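Local coordinates for conserved Archaeal protein (Sulfolobus acidocaldarius, PDB 4OPC) that reduces the double bonds of geranylgeranyl chains in archaeal membrane lipid precursors, using a bound FAD to make saturated archaeols, at residues A[66-71]-A[99-104]; A[105-110]-A[115-120]. All blocks are in the same frame, centred on the assembly; numbering follows the deposited sequence. Where two conformers were deposited one is given.

Contact 1: residues A[66-71]-A[99-104]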
loop_
_atom_site.group_PDB
_atom_site.type_symbol
_atom_site.label_atom_id
_atom_site.label_comp_id
_atom_site.label_asym_id
_atom_site.label_seq_id
_atom_site.Cartn_x
_atom_site.Cartn_y
_atom_site.Cartn_z
ATOM N N LYS A 66 -19.327 1.434 9.193
ATOM C CA LYS A 66 -20.528 2.016 9.795
ATOM C C LYS A 66 -20.325 2.369 11.265
ATOM O O LYS A 66 -19.449 1.825 11.924
ATOM C CB LYS A 66 -21.700 1.046 9.655
ATOM C CG LYS A 66 -21.428 -0.313 10.265
ATOM C CD LYS A 66 -22.668 -1.192 10.282
ATOM C CE LYS A 66 -22.352 -2.564 10.863
ATOM N NZ LYS A 66 -21.624 -2.470 12.163
ATOM N N GLY A 67 -21.156 3.271 11.785
ATOM C CA GLY A 67 -21.088 3.634 13.189
ATOM C C GLY A 67 -19.785 4.303 13.579
ATOM O O GLY A 67 -19.293 5.167 12.859
ATOM N N GLU A 68 -19.223 3.909 14.721
ATOM C CA GLU A 68 -17.965 4.492 15.179
ATOM C C GLU A 68 -16.815 4.193 14.186
ATOM O O GLU A 68 -15.749 4.808 14.265
ATOM C CB GLU A 68 -17.609 4.036 16.611
ATOM C CG GLU A 68 -18.486 4.598 17.757
ATOM C CD GLU A 68 -18.027 4.123 19.153
ATOM O OE1 GLU A 68 -16.833 3.791 19.307
ATOM O OE2 GLU A 68 -18.859 4.070 20.097
ATOM N N GLU A 69 -17.040 3.266 13.250
ATOM C CA GLU A 69 -16.024 2.901 12.250
ATOM C C GLU A 69 -15.818 3.957 11.177
ATOM O O GLU A 69 -14.729 4.076 10.619
ATOM C CB GLU A 69 -16.399 1.600 11.537
ATOM C CG GLU A 69 -16.491 0.391 12.424
ATOM C CD GLU A 69 -17.262 -0.732 11.778
ATOM O OE1 GLU A 69 -17.580 -0.635 10.568
ATOM O OE2 GLU A 69 -17.555 -1.706 12.494
ATOM N N LEU A 70 -16.876 4.682 10.844
ATOM C CA LEU A 70 -16.798 5.731 9.843
ATOM C C LEU A 70 -16.755 7.076 10.540
ATOM O O LEU A 70 -17.777 7.583 11.014
ATOM C CB LEU A 70 -17.978 5.662 8.879
ATOM C CG LEU A 70 -18.006 6.705 7.762
ATOM C CD1 LEU A 70 -16.626 6.878 7.151
ATOM C CD2 LEU A 70 -19.015 6.302 6.699
ATOM N N GLU A 71 -15.560 7.650 10.611
ATOM C CA GLU A 71 -15.365 8.881 11.354
ATOM C C GLU A 71 -15.776 10.098 10.541
ATOM O O GLU A 71 -16.336 11.045 11.086
ATOM C CB GLU A 71 -13.914 9.006 11.820
ATOM C CG GLU A 71 -13.470 7.879 12.740
ATOM C CD GLU A 71 -12.219 8.225 13.512
ATOM O OE1 GLU A 71 -11.195 7.536 13.328
ATOM O OE2 GLU A 71 -12.256 9.191 14.302
ATOM N N ALA A 99 -9.650 2.696 11.858
ATOM C CA ALA A 99 -9.077 1.496 11.267
ATOM C C ALA A 99 -9.126 0.260 12.162
ATOM O O ALA A 99 -9.581 -0.782 11.700
ATOM C CB ALA A 99 -7.650 1.767 10.763
ATOM N N PRO A 100 -8.666 0.363 13.428
ATOM C CA PRO A 100 -8.779 -0.820 14.288
ATOM C C PRO A 100 -10.227 -1.294 14.441
ATOM O O PRO A 100 -10.472 -2.501 14.404
ATOM C CB PRO A 100 -8.247 -0.337 15.638
ATOM C CG PRO A 100 -7.413 0.861 15.343
ATOM C CD PRO A 100 -7.930 1.466 14.078
ATOM N N LEU A 101 -11.175 -0.377 14.612
ATOM C CA LEU A 101 -12.564 -0.789 14.808
ATOM C C LEU A 101 -13.113 -1.514 13.581
ATOM O O LEU A 101 -13.740 -2.567 13.700
ATOM C CB LEU A 101 -13.438 0.413 15.157
ATOM C CG LEU A 101 -14.755 0.110 15.857
ATOM C CD1 LEU A 101 -14.484 -0.386 17.269
ATOM C CD2 LEU A 101 -15.605 1.357 15.873
ATOM N N TYR A 102 -12.881 -0.965 12.396
ATOM C CA TYR A 102 -13.337 -1.623 11.182
ATOM C C TYR A 102 -12.636 -2.962 10.954
ATOM O O TYR A 102 -13.295 -3.974 10.682
ATOM C CB TYR A 102 -13.128 -0.722 9.960
ATOM C CG TYR A 102 -13.526 -1.422 8.685
ATOM C CD1 TYR A 102 -14.864 -1.567 8.340
ATOM C CD2 TYR A 102 -12.563 -1.978 7.848
ATOM C CE1 TYR A 102 -15.235 -2.238 7.191
ATOM C CE2 TYR A 102 -12.923 -2.642 6.695
ATOM C CZ TYR A 102 -14.258 -2.771 6.366
ATOM O OH TYR A 102 -14.623 -3.449 5.220
ATOM N N ASN A 103 -11.311 -2.960 11.062
ATOM C CA ASN A 103 -10.498 -4.161 10.891
ATOM C C ASN A 103 -10.964 -5.274 11.838
ATOM O O ASN A 103 -11.111 -6.435 11.425
ATOM C CB ASN A 103 -9.036 -3.769 11.161
ATOM C CG ASN A 103 -8.017 -4.732 10.586
ATOM O OD1 ASN A 103 -6.911 -4.309 10.247
ATOM N ND2 ASN A 103 -8.346 -6.018 10.506
ATOM N N GLN A 104 -11.209 -4.926 13.096
ATOM C CA GLN A 104 -11.658 -5.920 14.066
ATOM C C GLN A 104 -13.042 -6.452 13.729
ATOM O O GLN A 104 -13.331 -7.635 13.957
ATOM C CB GLN A 104 -11.590 -5.360 15.490
ATOM C CG GLN A 104 -10.141 -5.218 15.983
ATOM C CD GLN A 104 -9.986 -4.280 17.159
ATOM O OE1 GLN A 104 -10.843 -4.218 18.046
ATOM N NE2 GLN A 104 -8.881 -3.540 17.177
#
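Leu-101 lays its CD2 methyl over the short 3-10 turn at Glu-68 and Glu-69, touching Glu-68 CB at 3.4 Å. The leucine leans off helix 99-112 toward the turn, its CG opposite the backbone N (chi1 -159°), and the same CD2 of Leu-101 lies 3.7 Å from Glu-69 CG. The glutamate chain, extended beyond CG, passes across the leucine at about a right angle and carries its carboxylate on to Tyr-102. There Glu-69 OE1 sits in plane at the edge of the Tyr-102 ring, 3.6 Å from CD1, the two flat groups standing 78° apart. No hydrogen bond joins the segments here; Glu-69 OE1 instead accepts the backbone N of Lys-66 at 3.0 Å, from above the carboxylate plane, and also meets Arg-105. An alanine in place of Glu-69 is likely to leave the Lys-66 amide and the Arg-105 guanidinium without this acceptor and to uncover one side of Leu-101. The hydroxyl of Tyr-102 bonds to Pro-63 O. In this Rossmann-type flavoprotein, a 3-10 turn leading into strand 70-80 thus packs on the start of helix 99-112, with the Tyr-102 side chain next to the FAD-binding residue Phe-16 and about 10 Å from the cofactor.

Contact 2: residues A[105-110]-A[115-120]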
loop_
_atom_site.group_PDB
_atom_site.type_symbol
_atom_site.label_atom_id
_atom_site.label_comp_id
_atom_site.label_asym_id
_atom_site.label_seq_id
_atom_site.Cartn_x
_atom_site.Cartn_y
_atom_site.Cartn_z
ATOM N N ARG A 105 -13.911 -5.598 13.196
ATOM C CA ARG A 105 -15.246 -6.054 12.819
ATOM C C ARG A 105 -15.179 -7.034 11.649
ATOM O O ARG A 105 -15.879 -8.050 11.646
ATOM C CB ARG A 105 -16.169 -4.876 12.488
ATOM C CG ARG A 105 -17.555 -5.288 11.979
ATOM C CD ARG A 105 -18.070 -4.208 11.027
ATOM N NE ARG A 105 -19.027 -4.711 10.057
ATOM C CZ ARG A 105 -19.446 -4.011 9.013
ATOM N NH1 ARG A 105 -18.982 -2.779 8.811
ATOM N NH2 ARG A 105 -20.322 -4.539 8.169
ATOM N N VAL A 106 -14.344 -6.738 10.660
ATOM C CA VAL A 106 -14.123 -7.666 9.554
ATOM C C VAL A 106 -13.661 -9.016 10.088
ATOM O O VAL A 106 -14.193 -10.053 9.708
ATOM C CB VAL A 106 -13.106 -7.115 8.539
ATOM C CG1 VAL A 106 -12.762 -8.157 7.485
ATOM C CG2 VAL A 106 -13.658 -5.853 7.880
ATOM N N LEU A 107 -12.704 -8.999 11.010
ATOM C CA LEU A 107 -12.207 -10.243 11.594
ATOM C C LEU A 107 -13.276 -10.982 12.386
ATOM O O LEU A 107 -13.394 -12.198 12.271
ATOM C CB LEU A 107 -11.000 -9.972 12.479
ATOM C CG LEU A 107 -9.732 -9.594 11.729
ATOM C CD1 LEU A 107 -8.705 -9.104 12.734
ATOM C CD2 LEU A 107 -9.214 -10.788 10.961
ATOM N N LYS A 108 -14.058 -10.261 13.185
ATOM C CA LYS A 108 -15.104 -10.904 13.975
ATOM C C LYS A 108 -16.165 -11.524 13.071
ATOM O O LYS A 108 -16.689 -12.599 13.366
ATOM C CB LYS A 108 -15.713 -9.918 14.968
ATOM C CG LYS A 108 -14.762 -9.586 16.119
ATOM C CD LYS A 108 -15.343 -8.561 17.080
ATOM C CE LYS A 108 -14.281 -8.078 18.061
ATOM N NZ LYS A 108 -14.724 -6.876 18.827
ATOM N N GLU A 109 -16.468 -10.865 11.955
ATOM C CA GLU A 109 -17.433 -11.434 11.020
ATOM C C GLU A 109 -16.866 -12.657 10.309
ATOM O O GLU A 109 -17.562 -13.652 10.150
ATOM C CB GLU A 109 -17.937 -10.383 10.030
ATOM C CG GLU A 109 -18.817 -9.362 10.719
ATOM C CD GLU A 109 -19.533 -8.428 9.767
ATOM O OE1 GLU A 109 -19.524 -8.686 8.542
ATOM O OE2 GLU A 109 -20.116 -7.437 10.258
ATOM N N ALA A 110 -15.596 -12.589 9.908
ATOM C CA ALA A 110 -14.937 -13.761 9.334
ATOM C C ALA A 110 -14.991 -14.934 10.325
ATOM O O ALA A 110 -15.236 -16.077 9.947
ATOM C CB ALA A 110 -13.498 -13.433 8.956
ATOM N N VAL A 115 -13.977 -18.750 10.236
ATOM C CA VAL A 115 -12.521 -18.626 10.332
ATOM C C VAL A 115 -12.091 -18.644 11.798
ATOM O O VAL A 115 -12.692 -17.963 12.629
ATOM C CB VAL A 115 -12.018 -17.339 9.641
ATOM C CG1 VAL A 115 -10.511 -17.170 9.822
ATOM C CG2 VAL A 115 -12.393 -17.365 8.163
ATOM N N GLU A 116 -11.094 -19.459 12.121
ATOM C CA GLU A 116 -10.537 -19.465 13.465
ATOM C C GLU A 116 -9.478 -18.375 13.581
ATOM O O GLU A 116 -8.691 -18.179 12.655
ATOM C CB GLU A 116 -9.939 -20.835 13.793
ATOM C CG GLU A 116 -9.513 -20.971 15.239
ATOM C CD GLU A 116 -9.180 -22.397 15.638
ATOM O OE1 GLU A 116 -9.127 -23.278 14.753
ATOM O OE2 GLU A 116 -8.981 -22.628 16.849
ATOM N N ILE A 117 -9.468 -17.657 14.704
ATOM C CA ILE A 117 -8.518 -16.566 14.920
ATOM C C ILE A 117 -7.812 -16.706 16.263
ATOM O O ILE A 117 -8.466 -16.818 17.300
ATOM C CB ILE A 117 -9.220 -15.208 14.889
ATOM C CG1 ILE A 117 -9.940 -15.024 13.550
ATOM C CG2 ILE A 117 -8.216 -14.069 15.152
ATOM C CD1 ILE A 117 -10.617 -13.683 13.381
ATOM N N TRP A 118 -6.481 -16.705 16.233
ATOM C CA TRP A 118 -5.692 -16.672 17.459
ATOM C C TRP A 118 -4.911 -15.366 17.527
ATOM O O TRP A 118 -4.021 -15.127 16.707
ATOM C CB TRP A 118 -4.708 -17.843 17.525
ATOM C CG TRP A 118 -5.310 -19.234 17.446
ATOM C CD1 TRP A 118 -6.632 -19.579 17.527
ATOM C CD2 TRP A 118 -4.586 -20.450 17.253
ATOM N NE1 TRP A 118 -6.768 -20.940 17.383
ATOM C CE2 TRP A 118 -5.527 -21.496 17.212
ATOM C CE3 TRP A 118 -3.231 -20.751 17.096
ATOM C CZ2 TRP A 118 -5.154 -22.828 17.034
ATOM C CZ3 TRP A 118 -2.862 -22.075 16.912
ATOM C CH2 TRP A 118 -3.820 -23.094 16.887
ATOM N N ASP A 119 -5.259 -14.521 18.485
ATOM C CA ASP A 119 -4.507 -13.297 18.729
ATOM C C ASP A 119 -3.318 -13.583 19.643
ATOM O O ASP A 119 -3.173 -14.695 20.189
ATOM C CB ASP A 119 -5.406 -12.176 19.292
ATOM C CG ASP A 119 -5.809 -12.400 20.751
ATOM O OD1 ASP A 119 -5.876 -13.566 21.201
ATOM O OD2 ASP A 119 -6.093 -11.413 21.453
ATOM N N LEU A 120 -2.474 -12.568 19.822
ATOM C CA LEU A 120 -1.228 -12.704 20.584
ATOM C C LEU A 120 -0.425 -13.935 20.146
ATOM O O LEU A 120 0.241 -14.580 20.965
ATOM C CB LEU A 120 -1.483 -12.711 22.096
ATOM C CG LEU A 120 -0.473 -11.893 22.912
ATOM C CD1 LEU A 120 -0.588 -10.383 22.624
ATOM C CD2 LEU A 120 -0.601 -12.181 24.400
#
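Ala-110 and Ile-117, each with 56 Å² buried, carry this contact together with Val-115. The carbonyl of Ala-110, near the end of helix 99-112, accepts the backbone N of Val-115 at 3.0 Å in a nearly straight bond (166° at the hydrogen). Val-115 bends over that same oxygen: its CB is 3.5 Å from Ala-110 O, and CG2, anti to the carbonyl carbon of the valine, reaches on to Ala-110 CB at 4.2 Å. Two residues on, Ile-117 points at the helix one turn earlier. Its side chain is stretched out beyond CG1 (chi2 -177°), which puts the Ile-117 CD1 methyl against Leu-107, 3.3 Å from the carbonyl O and 3.8 Å from CB. The isoleucine and leucine side chains cross at about a right angle, and Trp-40 touches both. Glu-116, between the two inward-facing residues, turns away from the helix. Leu-107 also packs on Leu-34 and Ser-19, joining the helix to its Rossmann-fold neighbours. All four touching residues are buried. The bond from Val-115 N to Ala-110 O is the only hydrogen bond across the segments; otherwise the side chains meet through aliphatic carbons, with no polar side-chain atom in the interface between helix and edge strand.

From the N terminus, the chain leaves 66-71 along strand 70-80, returns by strand 87-97 and enters helix 99-112, where contact 1 closes this loop of 27 residues, 20 of them in strands. The helix then runs on into contact 2, which closes a much shorter loop, with four residues between the segments, two of them still helical. The loops follow in series and neither encloses nor crosses the other. Helix 99-112 serves both, and a salt bridge from Arg-105 NH1 to Glu-69 OE1, 3.1 Å long, couples contact 2 to contact 1. Together they tie the eight-stranded sheet that includes 70-80 to the edge of the mainly parallel sheet beside the FAD.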